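Local coordinates for protein 2-dehydropantoate 2-reductase (Geobacter metallireducens, PDB 3HN2) that probably catalyses the NADPH-dependent reduction of ketopantoate (2-dehydropantoate) to pantoic acid, a step on the pathway to pantothenate, at residues 221-226 with 287-292; 273-278 with 293-298. All blocks are in the same frame, centred on the assembly; numbering follows the deposited sequence.

Interaction 1: 221-226 with 287-292; sequences MLEVIA and IAMPRV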
ATOM      1  N   MET A 221      -9.527 -11.158  10.943  1.00 40.37           N
ATOM      2  CA  MET A 221     -10.182  -9.916  10.557  1.00 29.38           C
ATOM      3  C   MET A 221     -11.692  -9.908  10.758  1.00 42.61           C
ATOM      4  O   MET A 221     -12.234  -8.950  11.327  1.00 35.33           O
ATOM      5  CB  MET A 221      -9.865  -9.584   9.117  1.00 19.58           C
ATOM      6  CG  MET A 221      -8.504  -8.972   8.953  1.00 14.43           C
ATOM      7  SD  MET A 221      -8.344  -8.193   7.345  1.00 20.50           S
ATOM      8  CE  MET A 221      -6.708  -7.538   7.577  1.00  2.00           C
ATOM      9  N   LEU A 222     -12.360 -10.975  10.312  1.00 35.47           N
ATOM     10  CA  LEU A 222     -13.806 -11.124  10.525  1.00 40.19           C
ATOM     11  C   LEU A 222     -14.250 -11.109  12.002  1.00 38.19           C
ATOM     12  O   LEU A 222     -15.367 -10.694  12.304  1.00 39.56           O
ATOM     13  CB  LEU A 222     -14.325 -12.387   9.848  1.00 20.51           C
ATOM     14  CG  LEU A 222     -14.448 -12.325   8.324  1.00 48.81           C
ATOM     15  CD1 LEU A 222     -14.365 -13.720   7.677  1.00 28.82           C
ATOM     16  CD2 LEU A 222     -15.719 -11.618   7.933  1.00 35.48           C
ATOM     17  N   GLU A 223     -13.375 -11.565  12.897  1.00 34.27           N
ATOM     18  CA  GLU A 223     -13.658 -11.618  14.324  1.00 50.43           C
ATOM     19  C   GLU A 223     -13.626 -10.227  14.930  1.00 49.14           C
ATOM     20  O   GLU A 223     -14.522  -9.861  15.684  1.00 52.08           O
ATOM     21  CB  GLU A 223     -12.654 -12.521  15.042  1.00 55.80           C
ATOM     22  CG  GLU A 223     -12.842 -14.006  14.776  1.00 57.38           C
ATOM     23  CD  GLU A 223     -11.890 -14.877  15.579  1.00 70.41           C
ATOM     24  OE1 GLU A 223     -11.231 -14.372  16.519  1.00 63.38           O
ATOM     25  OE2 GLU A 223     -11.805 -16.082  15.262  1.00 84.63           O
ATOM     26  N   VAL A 224     -12.590  -9.467  14.574  1.00 50.07           N
ATOM     27  CA  VAL A 224     -12.416  -8.072  14.978  1.00 43.58           C
ATOM     28  C   VAL A 224     -13.598  -7.211  14.530  1.00 47.37           C
ATOM     29  O   VAL A 224     -14.083  -6.369  15.294  1.00 53.28           O
ATOM     30  CB  VAL A 224     -11.086  -7.494  14.427  1.00 46.49           C
ATOM     31  CG1 VAL A 224     -10.882  -6.053  14.856  1.00 40.74           C
ATOM     32  CG2 VAL A 224      -9.905  -8.337  14.888  1.00 56.98           C
ATOM     33  N   ILE A 225     -14.060  -7.445  13.302  1.00 41.74           N
ATOM     34  CA  ILE A 225     -15.254  -6.793  12.759  1.00 42.43           C
ATOM     35  C   ILE A 225     -16.517  -7.157  13.560  1.00 46.94           C
ATOM     36  O   ILE A 225     -17.321  -6.274  13.896  1.00 51.37           O
ATOM     37  CB  ILE A 225     -15.425  -7.105  11.248  1.00 39.95           C
ATOM     38  CG1 ILE A 225     -14.380  -6.344  10.427  1.00 35.60           C
ATOM     39  CG2 ILE A 225     -16.814  -6.729  10.752  1.00 37.60           C
ATOM     40  CD1 ILE A 225     -14.216  -6.861   8.994  1.00 48.67           C
ATOM     41  N   ALA A 226     -16.665  -8.441  13.892  1.00 38.77           N
ATOM     42  CA  ALA A 226     -17.797  -8.922  14.689  1.00 43.95           C
ATOM     43  C   ALA A 226     -17.796  -8.332  16.104  1.00 51.68           C
ATOM     44  O   ALA A 226     -18.853  -8.015  16.664  1.00 53.35           O
ATOM     45  CB  ALA A 226     -17.801 -10.422  14.746  1.00 38.71           C
ATOM     46  N   ILE A 287     -19.011 -12.072  22.438  1.00 65.10           N
ATOM     47  CA  ILE A 287     -18.647 -12.406  21.055  1.00 61.97           C
ATOM     48  C   ILE A 287     -17.520 -13.438  21.041  1.00 54.68           C
ATOM     49  O   ILE A 287     -16.501 -13.275  21.712  1.00 53.39           O
ATOM     50  CB  ILE A 287     -18.289 -11.131  20.206  1.00 62.81           C
ATOM     51  CG1 ILE A 287     -19.553 -10.476  19.642  1.00 59.98           C
ATOM     52  CG2 ILE A 287     -17.391 -11.466  19.021  1.00 50.49           C
ATOM     53  CD1 ILE A 287     -20.253  -9.534  20.583  1.00 76.35           C
ATOM     54  N   ALA A 288     -17.735 -14.514  20.291  1.00 60.83           N
ATOM     55  CA  ALA A 288     -16.735 -15.556  20.102  1.00 50.77           C
ATOM     56  C   ALA A 288     -15.583 -15.024  19.261  1.00 48.11           C
ATOM     57  O   ALA A 288     -15.761 -14.693  18.089  1.00 48.65           O
ATOM     58  CB  ALA A 288     -17.364 -16.771  19.445  1.00 45.42           C
ATOM     59  N   MET A 289     -14.414 -14.912  19.885  1.00 50.88           N
ATOM     60  CA  MET A 289     -13.188 -14.515  19.192  1.00 46.25           C
ATOM     61  C   MET A 289     -12.029 -15.479  19.492  1.00 48.44           C
ATOM     62  O   MET A 289     -11.084 -15.111  20.196  1.00 49.83           O
ATOM     63  CB  MET A 289     -12.806 -13.077  19.556  1.00 45.20           C
ATOM     64  CG  MET A 289     -13.581 -12.014  18.796  1.00 53.64           C
ATOM     65  SD  MET A 289     -13.546 -10.384  19.563  1.00 44.38           S
ATOM     66  CE  MET A 289     -12.187  -9.567  18.733  1.00 15.60           C
ATOM     67  N   PRO A 290     -12.093 -16.717  18.954  1.00 50.13           N
ATOM     68  CA  PRO A 290     -11.086 -17.733  19.292  1.00 46.99           C
ATOM     69  C   PRO A 290      -9.695 -17.436  18.749  1.00 43.98           C
ATOM     70  O   PRO A 290      -8.696 -17.762  19.398  1.00 44.57           O
ATOM     71  CB  PRO A 290     -11.634 -19.012  18.641  1.00 44.92           C
ATOM     72  CG  PRO A 290     -13.056 -18.709  18.289  1.00 52.96           C
ATOM     73  CD  PRO A 290     -13.096 -17.248  18.015  1.00 45.69           C
ATOM     74  N   ARG A 291      -9.631 -16.813  17.576  1.00 46.08           N
ATOM     75  CA  ARG A 291      -8.352 -16.580  16.908  1.00 38.26           C
ATOM     76  C   ARG A 291      -7.577 -15.444  17.559  1.00 27.32           C
ATOM     77  O   ARG A 291      -6.370 -15.582  17.847  1.00  8.23           O
ATOM     78  CB  ARG A 291      -8.542 -16.356  15.401  1.00 36.77           C
ATOM     79  CG  ARG A 291      -8.881 -17.638  14.643  1.00 53.31           C
ATOM     80  CD  ARG A 291      -9.092 -17.404  13.138  1.00 40.35           C
ATOM     81  NE  ARG A 291     -10.009 -18.397  12.570  1.00 26.74           N
ATOM     82  CZ  ARG A 291     -11.339 -18.302  12.578  1.00 37.33           C
ATOM     83  NH1 ARG A 291     -11.948 -17.255  13.125  1.00 57.77           N
ATOM     84  NH2 ARG A 291     -12.074 -19.265  12.045  1.00 17.14           N
ATOM     85  N   VAL A 292      -8.280 -14.338  17.837  1.00 25.70           N
ATOM     86  CA  VAL A 292      -7.675 -13.209  18.564  1.00 10.86           C
ATOM     87  C   VAL A 292      -7.153 -13.716  19.905  1.00  2.00           C
ATOM     88  O   VAL A 292      -6.043 -13.359  20.320  1.00  7.20           O
ATOM     89  CB  VAL A 292      -8.621 -11.976  18.692  1.00 35.01           C
ATOM     90  CG1 VAL A 292      -7.847 -10.758  19.171  1.00 38.70           C
ATOM     91  CG2 VAL A 292      -9.302 -11.646  17.340  1.00 14.85           C
TER
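Glu223 reaches from helix 211-229 to the first turn of helix 290-302, where its carboxylate meets backbone N-H groups that have no earlier turn to bond to. Glu223 OE1 accepts a nearly straight bond from Val292 N (3.2 Å, 168° at the hydrogen), on the syn side and somewhat out of the carboxylate plane. Arg291 N adds weak bonds to both carboxylate oxygens. OE2 also pairs in a salt bridge with Arg291 NH1, at the guanidinium edge, though the modelled separation is too short to be taken literally. A glutamate suits this place because it is long enough to span the gap and its negative charge would be favoured by the positive end of the helix dipole. With CG anti to the carbonyl carbon (chi1 -72°) and the chain extended beyond it, the acid group is carried straight across.

Apolar groups flank this polar grip. Met289, at the N-cap position, bends at its last torsion to lay CE 4.0 Å from Val224 CA, while its CG lies 3.9 Å from Glu223 CB. Val224 CG2 meets Val292 CG2 at 4.2 Å, and farther along Ala226 CB approaches Ile287 CG2 at 4.4 Å, its small methyl admitting the branched chain. Behind the contact, Val224 and Ile225 rest on Val188 of helix 179-200, and Met289 and Val292 pack on Leu279 of helix 271-284.

Interaction 2: 273-278 with 293-298; sequences AIFRTP and EMLATL
Phe275 turns its side chain toward segment 293-298 of helix 290-302, and its CB lies 3.8 Å from Ala296 CB. The two residues also mark the closest backbone approach, with CA atoms 5.8 Å apart; a residue as small as alanine suits so close an approach. Farther out, Phe275 CE1 meets Leu295 CG obliquely at 3.9 Å; the aromatic ring thus offers a broad apolar surface to the alanine methyl and to the branched leucine.

Arg276, next in sequence, starts off to the flank, but a bend at chi2 (-67°) swings its end back over the partner helix. There the guanidinium lays one face over Ala296 CB, the methyl standing 3.6 Å from the plane and offset toward the rim. At the edge, Arg276 NH2 gives a weak hydrogen bond to Thr297 OG1 (2.9 Å), and it is also held by a salt bridge to Glu300 one turn on. Arginine fits because its flat group can rest on a methyl while its edge serves polar partners. Thr297 OG1 in turn donates to Glu293 O, which also accepts from Thr297 N on the opposite face of its plane.

The short helical segments run at 130° to each other, their axes 9.5 Å apart, and 273-278 contains a wider pi-type turn and a kink at Pro278. Helix 179-200 lies along the buried side, with Ile191 against Phe275 and Leu196 against Leu295.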
ATOM      1  N   ALA A 273      -3.368  -3.305  25.173  1.00 34.46           N
ATOM      2  CA  ALA A 273      -4.219  -2.377  24.416  1.00 39.14           C
ATOM      3  C   ALA A 273      -4.678  -2.889  23.043  1.00 42.87           C
ATOM      4  O   ALA A 273      -5.837  -2.701  22.670  1.00 45.22           O
ATOM      5  CB  ALA A 273      -3.526  -1.037  24.272  1.00 46.75           C
ATOM      6  N   ILE A 274      -3.781  -3.528  22.296  1.00 36.10           N
ATOM      7  CA  ILE A 274      -4.127  -4.039  20.966  1.00 38.67           C
ATOM      8  C   ILE A 274      -5.026  -5.293  21.019  1.00 41.66           C
ATOM      9  O   ILE A 274      -5.969  -5.418  20.228  1.00 36.38           O
ATOM     10  CB  ILE A 274      -2.855  -4.269  20.086  1.00 42.07           C
ATOM     11  CG1 ILE A 274      -2.100  -2.949  19.879  1.00 37.43           C
ATOM     12  CG2 ILE A 274      -3.212  -4.861  18.726  1.00 36.44           C
ATOM     13  CD1 ILE A 274      -0.649  -3.126  19.453  1.00 50.93           C
ATOM     14  N   PHE A 275      -4.760  -6.192  21.967  1.00 46.45           N
ATOM     15  CA  PHE A 275      -5.420  -7.502  21.992  1.00 43.88           C
ATOM     16  C   PHE A 275      -6.365  -7.733  23.167  1.00 47.28           C
ATOM     17  O   PHE A 275      -7.526  -8.084  22.964  1.00 51.76           O
ATOM     18  CB  PHE A 275      -4.386  -8.626  21.980  1.00 44.21           C
ATOM     19  CG  PHE A 275      -3.626  -8.749  20.700  1.00 42.94           C
ATOM     20  CD1 PHE A 275      -4.061  -9.615  19.703  1.00 43.80           C
ATOM     21  CD2 PHE A 275      -2.449  -8.038  20.501  1.00 59.59           C
ATOM     22  CE1 PHE A 275      -3.341  -9.759  18.521  1.00 46.92           C
ATOM     23  CE2 PHE A 275      -1.726  -8.167  19.315  1.00 56.09           C
ATOM     24  CZ  PHE A 275      -2.178  -9.028  18.326  1.00 40.32           C
ATOM     25  N   ARG A 276      -5.869  -7.565  24.391  1.00 48.27           N
ATOM     26  CA  ARG A 276      -6.641  -7.973  25.574  1.00 47.71           C
ATOM     27  C   ARG A 276      -7.832  -7.062  25.875  1.00 46.29           C
ATOM     28  O   ARG A 276      -8.880  -7.543  26.309  1.00 39.41           O
ATOM     29  CB  ARG A 276      -5.746  -8.171  26.804  1.00 41.60           C
ATOM     30  CG  ARG A 276      -4.867  -9.423  26.743  1.00 31.29           C
ATOM     31  CD  ARG A 276      -5.707 -10.699  26.808  1.00 52.11           C
ATOM     32  NE  ARG A 276      -4.917 -11.917  26.638  1.00 40.55           N
ATOM     33  CZ  ARG A 276      -5.436 -13.114  26.371  1.00 54.76           C
ATOM     34  NH1 ARG A 276      -6.751 -13.245  26.250  1.00 40.18           N
ATOM     35  NH2 ARG A 276      -4.645 -14.180  26.222  1.00 28.62           N
ATOM     36  N   THR A 277      -7.665  -5.766  25.609  1.00 48.04           N
ATOM     37  CA  THR A 277      -8.749  -4.773  25.731  1.00 45.71           C
ATOM     38  C   THR A 277      -9.890  -4.984  24.709  1.00 45.68           C
ATOM     39  O   THR A 277     -11.056  -5.009  25.118  1.00 46.41           O
ATOM     40  CB  THR A 277      -8.216  -3.298  25.713  1.00 36.61           C
ATOM     41  OG1 THR A 277      -7.175  -3.142  26.686  1.00 41.01           O
ATOM     42  CG2 THR A 277      -9.318  -2.311  26.009  1.00 50.83           C
ATOM     43  N   PRO A 278      -9.581  -5.108  23.390  1.00 40.37           N
ATOM     44  CA  PRO A 278     -10.656  -5.482  22.465  1.00 39.25           C
ATOM     45  C   PRO A 278     -11.332  -6.809  22.772  1.00 45.97           C
ATOM     46  O   PRO A 278     -12.559  -6.884  22.687  1.00 51.06           O
ATOM     47  CB  PRO A 278      -9.940  -5.545  21.114  1.00 43.26           C
ATOM     48  CG  PRO A 278      -8.875  -4.554  21.255  1.00 45.63           C
ATOM     49  CD  PRO A 278      -8.350  -4.822  22.633  1.00 38.00           C
ATOM     50  N   GLU A 293      -7.867 -14.665  20.496  1.00  2.00           N
ATOM     51  CA  GLU A 293      -7.518 -15.164  21.823  1.00 25.88           C
ATOM     52  C   GLU A 293      -6.278 -15.991  21.797  1.00 32.84           C
ATOM     53  O   GLU A 293      -5.353 -15.743  22.567  1.00 51.37           O
ATOM     54  CB  GLU A 293      -8.655 -15.972  22.449  1.00 35.52           C
ATOM     55  CG  GLU A 293      -9.345 -15.233  23.588  1.00 51.14           C
ATOM     56  CD  GLU A 293     -10.074 -16.162  24.537  1.00 68.51           C
ATOM     57  OE1 GLU A 293      -9.420 -17.041  25.135  1.00 66.24           O
ATOM     58  OE2 GLU A 293     -11.303 -16.003  24.693  1.00 95.00           O
ATOM     59  N   MET A 294      -6.270 -16.969  20.898  1.00 42.43           N
ATOM     60  CA  MET A 294      -5.118 -17.804  20.659  1.00 34.04           C
ATOM     61  C   MET A 294      -3.903 -16.934  20.358  1.00 37.78           C
ATOM     62  O   MET A 294      -2.854 -17.112  20.981  1.00 39.44           O
ATOM     63  CB  MET A 294      -5.414 -18.751  19.502  1.00 44.42           C
ATOM     64  CG  MET A 294      -4.376 -19.810  19.295  1.00 25.66           C
ATOM     65  SD  MET A 294      -4.976 -21.063  18.176  1.00 40.06           S
ATOM     66  CE  MET A 294      -3.399 -21.766  17.718  1.00 12.45           C
ATOM     67  N   LEU A 295      -4.070 -15.963  19.452  1.00 29.21           N
ATOM     68  CA  LEU A 295      -3.000 -15.019  19.112  1.00 24.69           C
ATOM     69  C   LEU A 295      -2.460 -14.242  20.318  1.00 31.55           C
ATOM     70  O   LEU A 295      -1.257 -14.297  20.597  1.00 31.31           O
ATOM     71  CB  LEU A 295      -3.464 -14.060  18.016  1.00 32.85           C
ATOM     72  CG  LEU A 295      -2.405 -13.285  17.217  1.00 38.44           C
ATOM     73  CD1 LEU A 295      -1.141 -14.097  16.981  1.00 34.01           C
ATOM     74  CD2 LEU A 295      -3.007 -12.854  15.890  1.00 30.37           C
ATOM     75  N   ALA A 296      -3.344 -13.547  21.038  1.00 26.86           N
ATOM     76  CA  ALA A 296      -2.958 -12.791  22.233  1.00 24.33           C
ATOM     77  C   ALA A 296      -2.135 -13.646  23.179  1.00 26.04           C
ATOM     78  O   ALA A 296      -1.061 -13.223  23.636  1.00 21.20           O
ATOM     79  CB  ALA A 296      -4.209 -12.242  22.963  1.00 35.65           C
ATOM     80  N   THR A 297      -2.635 -14.861  23.435  1.00 19.14           N
ATOM     81  CA  THR A 297      -2.000 -15.806  24.347  1.00 22.45           C
ATOM     82  C   THR A 297      -0.645 -16.319  23.840  1.00 37.74           C
ATOM     83  O   THR A 297       0.346 -16.261  24.576  1.00 42.65           O
ATOM     84  CB  THR A 297      -2.905 -17.014  24.631  1.00 26.94           C
ATOM     85  OG1 THR A 297      -4.272 -16.600  24.685  1.00 30.43           O
ATOM     86  CG2 THR A 297      -2.529 -17.648  25.941  1.00 37.16           C
ATOM     87  N   LEU A 298      -0.600 -16.812  22.597  1.00 26.73           N
ATOM     88  CA  LEU A 298       0.660 -17.267  21.992  1.00 33.65           C
ATOM     89  C   LEU A 298       1.670 -16.134  21.979  1.00 38.34           C
ATOM     90  O   LEU A 298       2.887 -16.363  21.968  1.00 37.34           O
ATOM     91  CB  LEU A 298       0.459 -17.728  20.540  1.00 30.82           C
ATOM     92  CG  LEU A 298      -0.200 -19.072  20.275  1.00 26.52           C
ATOM     93  CD1 LEU A 298      -0.640 -19.123  18.827  1.00 50.66           C
ATOM     94  CD2 LEU A 298       0.741 -20.224  20.604  1.00 45.92           C
TER

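How the interactions relate
The two contacts follow one another along helix 290-302: interaction 1 uses the loop leading into it, the N-cap and its first residues, and interaction 2 the next turns. Their centres are 11 Å apart, and they touch where Val292 CG1 packs on Phe275 CD1 at 4.0 Å. In chain order the segments alternate: 221-226, 273-278, 287-292 and 293-298. Along helix 290-302, the N-terminal end meets helix 211-229 and the following turns meet helix 271-284. Helix 179-200 backs both. All four segments belong to the helical C-terminal region of the ketopantoate reductase family, apart from the Rossmann-type N-terminal sheet, and together they fix the chain's last helix onto that bundle.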